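Local coordinates for serine--tRNA ligase, cytoplasmic (Candida albicans, PDB 3QO8), which catalyses the two-step attachment of serine to tRNA(Ser), activating serine with ATP to seryl-AMP and then transferring it to the acceptor end of the tRNA, at residues Val108-His113 / Thr374-Arg379; Leu159-Tyr164 / Glu440-Ile445; Thr307-Ser312 / Tyr397-Asn402. All coordinates share one frame; numbering follows the deposited sequence.

In the fold
Contacts 1 and 3 form one neighbourhood: their centres are about 11 Å apart, and they touch through Ser378 with Val398 and Thr374 with Cys400. Contact 2 is remote, about 45 Å from contact 1 and about 44 Å from contact 3 between centres. The segments come in the order 108-113, 159-164, 307-312, 374-379, 397-402, 440-445, so contact 3 is nested within the loop closed by contact 2, and contact 1 crosses both. Contact 1 ties the end of the tRNA-binding N-terminal helical region to the catalytic core, contact 3 joins two strands of the mixed sheet of that core, and contact 2 fastens the C-terminal strand to helix 154-160.

Contact 1 of 3, residues Val108-His113 / Thr374-Arg379; sequences VGNIVH and TDYQSR
Val108 gives its backbone oxygen to the phenol of Tyr376: OH donates to Val108 O over 2.6 Å. The acceptor lies at the edge of the ring, in its plane, whereas the hydroxyl stands above the plane of the carbonyl, 40° out of it. Gly109 follows closely, its C 3.8 Å from Tyr376 CE1. Within 108-113, Asn110 has the broadest contact. With its CG anti to the backbone N (chi1 -158°), its amide and the tyrosine run antiparallel past one another, their planes inclined, and CB lies 3.6 Å from Tyr376 CD1. Its ND2 donates almost straight to Thr374 OG1, at 2.9 Å with an N-H...O angle of 172°, and the hydroxyl lies in the amide plane. A water closes the circuit by donating to Asn110 OD1 (2.7 Å) and pairing with Thr374 OG1 (2.8 Å). ND2 also bonds Ala347 O, so partners on both ends of the amide fix its rotation. Around this buried junction, Val108 packs on helices 15-25 and 30-65, Tyr376 is joined through its backbone to Met1, and Thr374 bonds by its backbone to Cys400 of strand 399-404, placing the linker after helix 74-107 against the start of helix 376-381.

Contact 2 of 3, residues Leu159-Tyr164 / Glu440-Ile445; sequences LRLDGY and EFIPYI
The guanidinium of Arg160 and the phenol ring of Tyr444 overlap with their planes 27° apart. Tyr444 CD2 sits over the centre of one guanidinium face, 3.5 Å from Arg160 NH1. On one face of the tyrosine lies the aliphatic part of the arginine: CD stands 4.3 Å from the ring centroid and only 12° off its normal, a CH-pi contact. Nearer the backbone, Arg160 CB meets Tyr444 CD1. Bent at chi3, the chain brings its head group from CD, over the ring centre, to the CB/CG/CD2 side of the tyrosine; the two side chains cross at about a right angle. Leu161 CD2 comes to the ring obliquely, 3.7 Å from Tyr444 CD1. The polar end of Arg160 has further partners, since NE bonds Lys446 O and NH2 makes a weak, long ion pair with Glu447; the first of these helps to hold the guanidinium in place.

Leu161 CD2 also reaches Ile442 CG1 at 3.9 Å and Pro443 O at 3.6 Å, and thus packs along the strand as well as against the aromatic ring. Between the two segments one backbone bond, nearly straight, runs from Ile445 N to Arg160 O at 2.7 Å, with an N-H...O angle of 169°. Beyond it, Ile445 CD1 lies 3.8 Å from Leu161 O. Asp162, with positive phi, closes the helix and forms salt bridges to Arg181 through OD2 and to Lys446 through OD1.

Leu425 touches both Leu161 and Ile442, which extends the apolar patch into strand 424-426. Within this chain, strand 441-443 is an outermost strand of its antiparallel three-stranded sheet. The arrangement is that of a Schellman-terminated helix, 154-160, whose final turn lends a carbonyl to the chain leaving strand 441-443.

Contact 3 of 3, residues Thr307-Ser312 / Tyr397-Asn402; sequences TEPEKS and YVHCLN. With SSA (5'-O-(N-(L-seryl)-sulfamoyl)adenosine), chain B.
His399 is held on one face and at one edge. Pro309 CA lies over the centre of the imidazole, 3.4 Å from the ring centroid and 4° off the normal, a CH-pi contact, and Pro309 CB adds a touch at NE2. At the edge, Ser312 OG and His399 ND1 share a 2.8 Å hydrogen bond in which either could be the donor; Asn372 also bonds this hydroxyl. The backbones pair antiparallel. Thr307 N donates to His399 O at 3.0 Å, and His399 N returns a bond to Thr307 O at 2.9 Å, making a hydrogen-bonded pair with both side chains on the same face of the sheet. Thr307 CG2 meets Leu401 CD1 at 3.8 Å. The turn after the strand is shaped by Glu308 O, which accepts from Thr307 OG1 and Lys311 N from opposite faces of its plane, an arrangement consistent with Ser312 returning to the ND1 edge of the histidine. Further along, Asn402 OD1 lies 3.1 Å from CA of the bound seryl-sulfamoyl adenosine. The pairing belongs to the largely antiparallel sheet of the class II synthetase core, where strand 399-404 followed by helix 408-419 is consistent with motif 3 beside the active site.

Contact 1 of 3, residues Val108-His113 / Thr374-Arg379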
loop_
_atom_site.group_PDB
_atom_site.type_symbol
_atom_site.label_atom_id
_atom_site.label_comp_id
_atom_site.label_asym_id
_atom_site.label_seq_id
_atom_site.Cartn_x
_atom_site.Cartn_y
_atom_site.Cartn_z
ATOM N N VAL A 108 -3.003 -29.080 10.570
ATOM C CA VAL A 108 -2.669 -29.240 11.982
ATOM C C VAL A 108 -1.851 -28.060 12.509
ATOM O O VAL A 108 -0.793 -27.727 11.966
ATOM C CB VAL A 108 -1.900 -30.551 12.234
ATOM C CG1 VAL A 108 -1.565 -30.705 13.720
ATOM C CG2 VAL A 108 -2.708 -31.747 11.733
ATOM N N GLY A 109 -2.346 -27.433 13.569
ATOM C CA GLY A 109 -1.647 -26.328 14.199
ATOM C C GLY A 109 -0.367 -26.759 14.886
ATOM O O GLY A 109 -0.165 -27.934 15.181
ATOM N N ASN A 110 0.514 -25.795 15.121
ATOM C CA ASN A 110 1.767 -26.042 15.819
ATOM C C ASN A 110 1.482 -26.602 17.226
ATOM O O ASN A 110 0.406 -26.368 17.793
ATOM C CB ASN A 110 2.549 -24.730 15.914
ATOM C CG ASN A 110 4.027 -24.948 16.131
ATOM O OD1 ASN A 110 4.483 -26.077 16.249
ATOM N ND2 ASN A 110 4.790 -23.859 16.160
ATOM N N ILE A 111 2.436 -27.339 17.788
ATOM C CA ILE A 111 2.266 -27.889 19.137
ATOM C C ILE A 111 2.210 -26.779 20.169
ATOM O O ILE A 111 3.172 -26.028 20.340
ATOM C CB ILE A 111 3.417 -28.828 19.532
ATOM C CG1 ILE A 111 3.576 -29.947 18.504
ATOM C CG2 ILE A 111 3.189 -29.390 20.946
ATOM C CD1 ILE A 111 2.281 -30.563 18.112
ATOM N N VAL A 112 1.084 -26.676 20.861
ATOM C CA VAL A 112 0.943 -25.682 21.912
ATOM C C VAL A 112 1.900 -25.948 23.068
ATOM O O VAL A 112 1.932 -27.039 23.635
ATOM C CB VAL A 112 -0.491 -25.618 22.451
ATOM C CG1 VAL A 112 -0.567 -24.583 23.553
ATOM C CG2 VAL A 112 -1.451 -25.284 21.320
ATOM N N HIS A 113 2.675 -24.929 23.407
ATOM C CA HIS A 113 3.662 -25.033 24.462
ATOM C C HIS A 113 2.981 -25.366 25.788
ATOM O O HIS A 113 1.911 -24.840 26.108
ATOM C CB HIS A 113 4.450 -23.731 24.559
ATOM C CG HIS A 113 5.657 -23.821 25.437
ATOM N ND1 HIS A 113 5.689 -23.296 26.711
ATOM C CD2 HIS A 113 6.872 -24.380 25.230
ATOM C CE1 HIS A 113 6.875 -23.519 27.247
ATOM N NE2 HIS A 113 7.612 -24.172 26.369
ATOM N N THR A 374 8.162 -21.323 16.596
ATOM C CA THR A 374 9.189 -22.359 16.469
ATOM C C THR A 374 9.562 -22.593 14.996
ATOM O O THR A 374 9.899 -21.630 14.296
ATOM C CB THR A 374 8.830 -23.675 17.242
ATOM O OG1 THR A 374 7.641 -24.270 16.704
ATOM C CG2 THR A 374 8.617 -23.379 18.724
ATOM N N ASP A 375 9.508 -23.833 14.512
ATOM C CA ASP A 375 9.899 -24.092 13.119
ATOM C C ASP A 375 8.732 -24.420 12.195
ATOM O O ASP A 375 8.918 -25.070 11.173
ATOM C CB ASP A 375 10.931 -25.222 13.041
ATOM C CG ASP A 375 10.440 -26.510 13.698
ATOM O OD1 ASP A 375 9.213 -26.670 13.869
ATOM O OD2 ASP A 375 11.285 -27.366 14.034
ATOM N N TYR A 376 7.533 -23.979 12.557
ATOM C CA TYR A 376 6.330 -24.276 11.783
ATOM C C TYR A 376 6.409 -23.616 10.404
ATOM O O TYR A 376 6.097 -24.235 9.387
ATOM C CB TYR A 376 5.110 -23.753 12.543
ATOM C CG TYR A 376 3.751 -24.224 12.061
ATOM C CD1 TYR A 376 3.231 -25.444 12.480
ATOM C CD2 TYR A 376 2.977 -23.435 11.215
ATOM C CE1 TYR A 376 1.983 -25.870 12.066
ATOM C CE2 TYR A 376 1.727 -23.851 10.792
ATOM C CZ TYR A 376 1.236 -25.071 11.224
ATOM O OH TYR A 376 -0.011 -25.494 10.831
ATOM N N GLN A 377 6.830 -22.355 10.371
ATOM C CA GLN A 377 6.918 -21.626 9.108
ATOM C C GLN A 377 8.216 -21.942 8.372
ATOM O O GLN A 377 8.226 -22.114 7.153
ATOM C CB GLN A 377 6.795 -20.121 9.346
ATOM C CG GLN A 377 5.460 -19.717 9.964
ATOM C CD GLN A 377 5.564 -18.421 10.742
ATOM O OE1 GLN A 377 6.485 -18.236 11.541
ATOM N NE2 GLN A 377 4.635 -17.506 10.494
ATOM N N SER A 378 9.307 -22.034 9.121
ATOM C CA SER A 378 10.606 -22.278 8.523
ATOM C C SER A 378 10.693 -23.649 7.857
ATOM O O SER A 378 11.399 -23.804 6.873
ATOM C CB SER A 378 11.708 -22.107 9.562
ATOM O OG SER A 378 11.442 -22.900 10.692
ATOM N N ARG A 379 9.979 -24.646 8.387
ATOM C CA ARG A 379 9.901 -25.939 7.707
ATOM C C ARG A 379 9.256 -25.744 6.340
ATOM O O ARG A 379 9.727 -26.262 5.336
ATOM C CB ARG A 379 9.114 -26.973 8.541
ATOM C CG ARG A 379 8.966 -28.338 7.857
ATOM C CD ARG A 379 8.381 -29.415 8.813
ATOM N NE ARG A 379 9.315 -29.745 9.887
ATOM C CZ ARG A 379 9.270 -29.220 11.107
ATOM N NH1 ARG A 379 8.316 -28.351 11.435
ATOM N NH2 ARG A 379 10.175 -29.568 12.006
HETATM O O HOH W 1 6.710 -26.711 17.649
#

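Contact 2 of 3, residues Leu159-Tyr164 / Glu440-Ile445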
loop_
_atom_site.group_PDB
_atom_site.type_symbol
_atom_site.label_atom_id
_atom_site.label_comp_id
_atom_site.label_asym_id
_atom_site.label_seq_id
_atom_site.Cartn_x
_atom_site.Cartn_y
_atom_site.Cartn_z
ATOM N N LEU A 159 -10.077 14.297 16.228
ATOM C CA LEU A 159 -10.907 15.263 15.522
ATOM C C LEU A 159 -10.667 16.691 16.036
ATOM O O LEU A 159 -10.532 17.623 15.258
ATOM C CB LEU A 159 -12.390 14.899 15.658
ATOM C CG LEU A 159 -13.317 15.578 14.658
ATOM C CD1 LEU A 159 -12.958 15.123 13.254
ATOM C CD2 LEU A 159 -14.768 15.260 14.968
ATOM N N ARG A 160 -10.615 16.873 17.352
ATOM C CA ARG A 160 -10.435 18.220 17.891
ATOM C C ARG A 160 -9.074 18.792 17.487
ATOM O O ARG A 160 -8.917 20.009 17.370
ATOM C CB ARG A 160 -10.605 18.233 19.423
ATOM C CG ARG A 160 -12.044 18.024 19.888
ATOM C CD ARG A 160 -12.274 18.693 21.242
ATOM N NE ARG A 160 -12.096 20.140 21.162
ATOM C CZ ARG A 160 -12.071 20.957 22.214
ATOM N NH1 ARG A 160 -12.217 20.473 23.438
ATOM N NH2 ARG A 160 -11.904 22.263 22.041
ATOM N N LEU A 161 -8.101 17.911 17.257
ATOM C CA LEU A 161 -6.769 18.327 16.824
ATOM C C LEU A 161 -6.710 18.598 15.319
ATOM O O LEU A 161 -5.692 19.054 14.802
ATOM C CB LEU A 161 -5.726 17.261 17.189
ATOM C CG LEU A 161 -5.449 17.064 18.684
ATOM C CD1 LEU A 161 -4.552 15.851 18.932
ATOM C CD2 LEU A 161 -4.832 18.328 19.275
ATOM N N ASP A 162 -7.807 18.316 14.625
ATOM C CA ASP A 162 -7.819 18.348 13.167
ATOM C C ASP A 162 -6.690 17.453 12.637
ATOM O O ASP A 162 -5.927 17.857 11.763
ATOM C CB ASP A 162 -7.638 19.778 12.653
ATOM C CG ASP A 162 -7.951 19.913 11.171
ATOM O OD1 ASP A 162 -8.766 19.112 10.648
ATOM O OD2 ASP A 162 -7.382 20.829 10.532
ATOM N N GLY A 163 -6.585 16.242 13.178
ATOM C CA GLY A 163 -5.486 15.353 12.836
ATOM C C GLY A 163 -5.861 14.210 11.914
ATOM O O GLY A 163 -5.024 13.384 11.554
ATOM N N TYR A 164 -7.137 14.115 11.562
ATOM C CA TYR A 164 -7.546 13.129 10.564
ATOM C C TYR A 164 -8.890 13.514 10.001
ATOM O O TYR A 164 -9.543 14.417 10.523
ATOM C CB TYR A 164 -7.537 11.694 11.121
ATOM C CG TYR A 164 -8.817 11.189 11.758
ATOM C CD1 TYR A 164 -9.319 9.939 11.422
ATOM C CD2 TYR A 164 -9.502 11.934 12.724
ATOM C CE1 TYR A 164 -10.478 9.439 12.001
ATOM C CE2 TYR A 164 -10.675 11.433 13.319
ATOM C CZ TYR A 164 -11.154 10.184 12.944
ATOM O OH TYR A 164 -12.309 9.658 13.500
ATOM N N GLU A 440 5.977 20.577 22.305
ATOM C CA GLU A 440 5.749 19.828 23.528
ATOM C C GLU A 440 4.250 19.608 23.727
ATOM O O GLU A 440 3.829 18.778 24.537
ATOM C CB GLU A 440 6.328 20.582 24.733
ATOM C CG GLU A 440 7.825 20.848 24.649
ATOM C CD GLU A 440 8.296 21.794 25.737
ATOM O OE1 GLU A 440 7.445 22.520 26.285
ATOM O OE2 GLU A 440 9.508 21.809 26.048
ATOM N N PHE A 441 3.454 20.370 22.983
ATOM C CA PHE A 441 2.010 20.417 23.180
ATOM C C PHE A 441 1.398 20.956 21.910
ATOM O O PHE A 441 1.964 21.838 21.282
ATOM C CB PHE A 441 1.670 21.354 24.350
ATOM C CG PHE A 441 0.205 21.733 24.443
ATOM C CD1 PHE A 441 -0.703 20.918 25.112
ATOM C CD2 PHE A 441 -0.256 22.913 23.879
ATOM C CE1 PHE A 441 -2.051 21.274 25.208
ATOM C CE2 PHE A 441 -1.602 23.278 23.972
ATOM C CZ PHE A 441 -2.498 22.456 24.644
ATOM N N ILE A 442 0.254 20.413 21.514
ATOM C CA ILE A 442 -0.476 20.963 20.382
ATOM C C ILE A 442 -1.931 21.218 20.771
ATOM O O ILE A 442 -2.570 20.371 21.403
ATOM C CB ILE A 442 -0.364 20.066 19.129
ATOM C CG1 ILE A 442 -0.947 18.679 19.372
ATOM C CG2 ILE A 442 1.110 19.956 18.683
ATOM C CD1 ILE A 442 -0.946 17.778 18.101
ATOM N N PRO A 443 -2.450 22.405 20.421
ATOM C CA PRO A 443 -3.779 22.818 20.883
ATOM C C PRO A 443 -4.920 22.190 20.105
ATOM O O PRO A 443 -4.767 21.873 18.928
ATOM C CB PRO A 443 -3.767 24.333 20.651
ATOM C CG PRO A 443 -2.833 24.514 19.495
ATOM C CD PRO A 443 -1.754 23.486 19.700
ATOM N N TYR A 444 -6.058 22.008 20.775
ATOM C CA TYR A 444 -7.290 21.662 20.089
ATOM C C TYR A 444 -7.614 22.811 19.155
ATOM O O TYR A 444 -7.435 23.975 19.508
ATOM C CB TYR A 444 -8.426 21.464 21.089
ATOM C CG TYR A 444 -8.331 20.172 21.878
ATOM C CD1 TYR A 444 -7.782 19.026 21.308
ATOM C CD2 TYR A 444 -8.774 20.106 23.191
ATOM C CE1 TYR A 444 -7.694 17.850 22.026
ATOM C CE2 TYR A 444 -8.687 18.931 23.920
ATOM C CZ TYR A 444 -8.147 17.807 23.324
ATOM O OH TYR A 444 -8.057 16.639 24.038
ATOM N N ILE A 445 -8.086 22.477 17.965
ATOM C CA ILE A 445 -8.312 23.457 16.913
ATOM C C ILE A 445 -9.798 23.557 16.615
ATOM O O ILE A 445 -10.281 24.590 16.163
ATOM C CB ILE A 445 -7.585 23.035 15.607
ATOM C CG1 ILE A 445 -6.075 23.186 15.752
ATOM C CG2 ILE A 445 -8.073 23.843 14.424
ATOM C CD1 ILE A 445 -5.323 22.830 14.496
#

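Contact 3 of 3, residues Thr307-Ser312 / Tyr397-Asn402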
loop_
_atom_site.group_PDB
_atom_site.type_symbol
_atom_site.label_atom_id
_atom_site.label_comp_id
_atom_site.label_asym_id
_atom_site.label_seq_id
_atom_site.Cartn_x
_atom_site.Cartn_y
_atom_site.Cartn_z
ATOM N N THR A 307 16.196 -17.618 15.071
ATOM C CA THR A 307 17.155 -18.069 16.053
ATOM C C THR A 307 17.364 -19.569 15.904
ATOM O O THR A 307 16.616 -20.244 15.197
ATOM C CB THR A 307 16.623 -17.905 17.508
ATOM O OG1 THR A 307 15.643 -18.918 17.769
ATOM C CG2 THR A 307 15.972 -16.545 17.727
ATOM N N GLU A 308 18.358 -20.087 16.616
ATOM C CA GLU A 308 18.511 -21.525 16.776
ATOM C C GLU A 308 17.338 -22.078 17.570
ATOM O O GLU A 308 16.806 -21.401 18.457
ATOM C CB GLU A 308 19.811 -21.845 17.505
ATOM C CG GLU A 308 21.039 -21.246 16.865
ATOM C CD GLU A 308 22.313 -21.813 17.449
ATOM O OE1 GLU A 308 23.129 -21.029 17.966
ATOM O OE2 GLU A 308 22.496 -23.047 17.389
ATOM N N PRO A 309 16.925 -23.312 17.254
ATOM C CA PRO A 309 15.813 -23.942 17.976
ATOM C C PRO A 309 15.992 -23.862 19.496
ATOM O O PRO A 309 15.027 -23.648 20.228
ATOM C CB PRO A 309 15.877 -25.394 17.499
ATOM C CG PRO A 309 16.426 -25.292 16.099
ATOM C CD PRO A 309 17.396 -24.131 16.119
ATOM N N GLU A 310 17.229 -23.991 19.961
ATOM C CA GLU A 310 17.504 -24.048 21.391
ATOM C C GLU A 310 17.476 -22.665 22.042
ATOM O O GLU A 310 17.583 -22.540 23.260
ATOM C CB GLU A 310 18.858 -24.728 21.641
ATOM C CG GLU A 310 19.000 -26.126 21.007
ATOM C CD GLU A 310 19.374 -26.110 19.511
ATOM O OE1 GLU A 310 19.585 -25.020 18.932
ATOM O OE2 GLU A 310 19.462 -27.207 18.909
ATOM N N LYS A 311 17.310 -21.617 21.242
ATOM C CA LYS A 311 17.386 -20.269 21.803
ATOM C C LYS A 311 16.107 -19.452 21.663
ATOM O O LYS A 311 16.057 -18.295 22.088
ATOM C CB LYS A 311 18.592 -19.517 21.214
ATOM C CG LYS A 311 19.929 -20.140 21.626
ATOM C CD LYS A 311 21.117 -19.596 20.839
ATOM C CE LYS A 311 21.525 -18.207 21.307
ATOM N NZ LYS A 311 22.765 -17.725 20.621
ATOM N N SER A 312 15.066 -20.048 21.088
ATOM C CA SER A 312 13.886 -19.260 20.751
ATOM C C SER A 312 13.121 -18.809 21.983
ATOM O O SER A 312 12.554 -17.717 22.004
ATOM C CB SER A 312 12.957 -20.023 19.812
ATOM O OG SER A 312 12.494 -21.204 20.427
ATOM N N TYR A 397 15.519 -26.918 11.244
ATOM C CA TYR A 397 15.179 -25.581 10.779
ATOM C C TYR A 397 15.364 -24.551 11.893
ATOM O O TYR A 397 15.377 -24.897 13.085
ATOM C CB TYR A 397 13.730 -25.558 10.286
ATOM C CG TYR A 397 13.473 -26.520 9.155
ATOM C CD1 TYR A 397 13.888 -26.216 7.864
ATOM C CD2 TYR A 397 12.834 -27.741 9.372
ATOM C CE1 TYR A 397 13.666 -27.083 6.819
ATOM C CE2 TYR A 397 12.612 -28.630 8.317
ATOM C CZ TYR A 397 13.033 -28.287 7.046
ATOM O OH TYR A 397 12.828 -29.121 5.971
ATOM N N VAL A 398 15.523 -23.288 11.503
ATOM C CA VAL A 398 15.573 -22.197 12.466
ATOM C C VAL A 398 14.210 -22.075 13.132
ATOM O O VAL A 398 13.217 -22.625 12.654
ATOM C CB VAL A 398 15.874 -20.846 11.774
ATOM C CG1 VAL A 398 17.247 -20.866 11.118
ATOM C CG2 VAL A 398 14.797 -20.532 10.744
ATOM N N HIS A 399 14.151 -21.350 14.236
ATOM C CA HIS A 399 12.858 -20.970 14.772
ATOM C C HIS A 399 12.591 -19.537 14.356
ATOM O O HIS A 399 13.523 -18.735 14.285
ATOM C CB HIS A 399 12.834 -21.090 16.298
ATOM C CG HIS A 399 12.659 -22.493 16.787
ATOM N ND1 HIS A 399 12.435 -22.797 18.111
ATOM C CD2 HIS A 399 12.670 -23.676 16.127
ATOM C CE1 HIS A 399 12.317 -24.104 18.249
ATOM N NE2 HIS A 399 12.455 -24.662 17.061
ATOM N N CYS A 400 11.326 -19.241 14.060
ATOM C CA CYS A 400 10.884 -17.888 13.745
ATOM C C CYS A 400 9.972 -17.355 14.834
ATOM O O CYS A 400 9.082 -18.051 15.319
ATOM C CB CYS A 400 10.144 -17.846 12.415
ATOM S SG CYS A 400 11.147 -18.582 11.084
ATOM N N LEU A 401 10.209 -16.104 15.193
ATOM C CA LEU A 401 9.372 -15.404 16.147
ATOM C C LEU A 401 8.998 -14.081 15.530
ATOM O O LEU A 401 9.756 -13.525 14.727
ATOM C CB LEU A 401 10.147 -15.147 17.433
ATOM C CG LEU A 401 10.717 -16.365 18.166
ATOM C CD1 LEU A 401 12.196 -16.527 17.846
ATOM C CD2 LEU A 401 10.517 -16.187 19.678
ATOM N N ASN A 402 7.831 -13.570 15.896
ATOM C CA ASN A 402 7.439 -12.252 15.445
ATOM C C ASN A 402 6.722 -11.544 16.572
ATOM O O ASN A 402 6.037 -12.183 17.383
ATOM C CB ASN A 402 6.561 -12.333 14.190
ATOM C CG ASN A 402 5.177 -12.905 14.474
ATOM O OD1 ASN A 402 4.243 -12.171 14.831
ATOM N ND2 ASN A 402 5.032 -14.220 14.306
HETATM N N10 SSA B . 2.900 -10.053 12.751
HETATM C CA SSA B . 2.101 -10.126 13.973
HETATM C CB SSA B . 2.775 -9.324 15.086
HETATM O OG SSA B . 2.696 -7.912 14.809
HETATM C C9 SSA B . 0.716 -9.600 13.725
HETATM O O9 SSA B . 0.407 -9.086 12.656
HETATM N N8 SSA B . -0.142 -9.721 14.732
HETATM S S1 SSA B . -1.552 -8.960 14.775
HETATM O O1S SSA B . -2.498 -9.470 13.825
HETATM O O2S SSA B . -2.079 -9.067 16.095
HETATM O "O5'" SSA B . -1.332 -7.458 14.508
HETATM C "C5'" SSA B . -0.380 -6.715 15.250
HETATM C "C4'" SSA B . -1.019 -5.408 15.729
HETATM O "O4'" SSA B . -1.490 -4.586 14.654
HETATM C "C3'" SSA B . -2.239 -5.607 16.601
HETATM O "O3'" SSA B . -1.836 -5.969 17.931
HETATM C "C2'" SSA B . -2.885 -4.230 16.511
HETATM O "O2'" SSA B . -2.212 -3.301 17.383
HETATM C "C1'" SSA B . -2.604 -3.806 15.070
HETATM N N9 SSA B . -3.766 -4.109 14.210
HETATM C C8 SSA B . -4.213 -5.323 13.852
HETATM N N7 SSA B . -5.306 -5.169 13.073
HETATM C C5 SSA B . -5.525 -3.847 12.946
HETATM C C6 SSA B . -6.472 -3.103 12.269
HETATM N N6 SSA B . -7.427 -3.745 11.561
HETATM N N1 SSA B . -6.424 -1.752 12.331
HETATM C C2 SSA B . -5.471 -1.136 13.040
HETATM N N3 SSA B . -4.534 -1.832 13.697
HETATM C C4 SSA B . -4.555 -3.184 13.671
#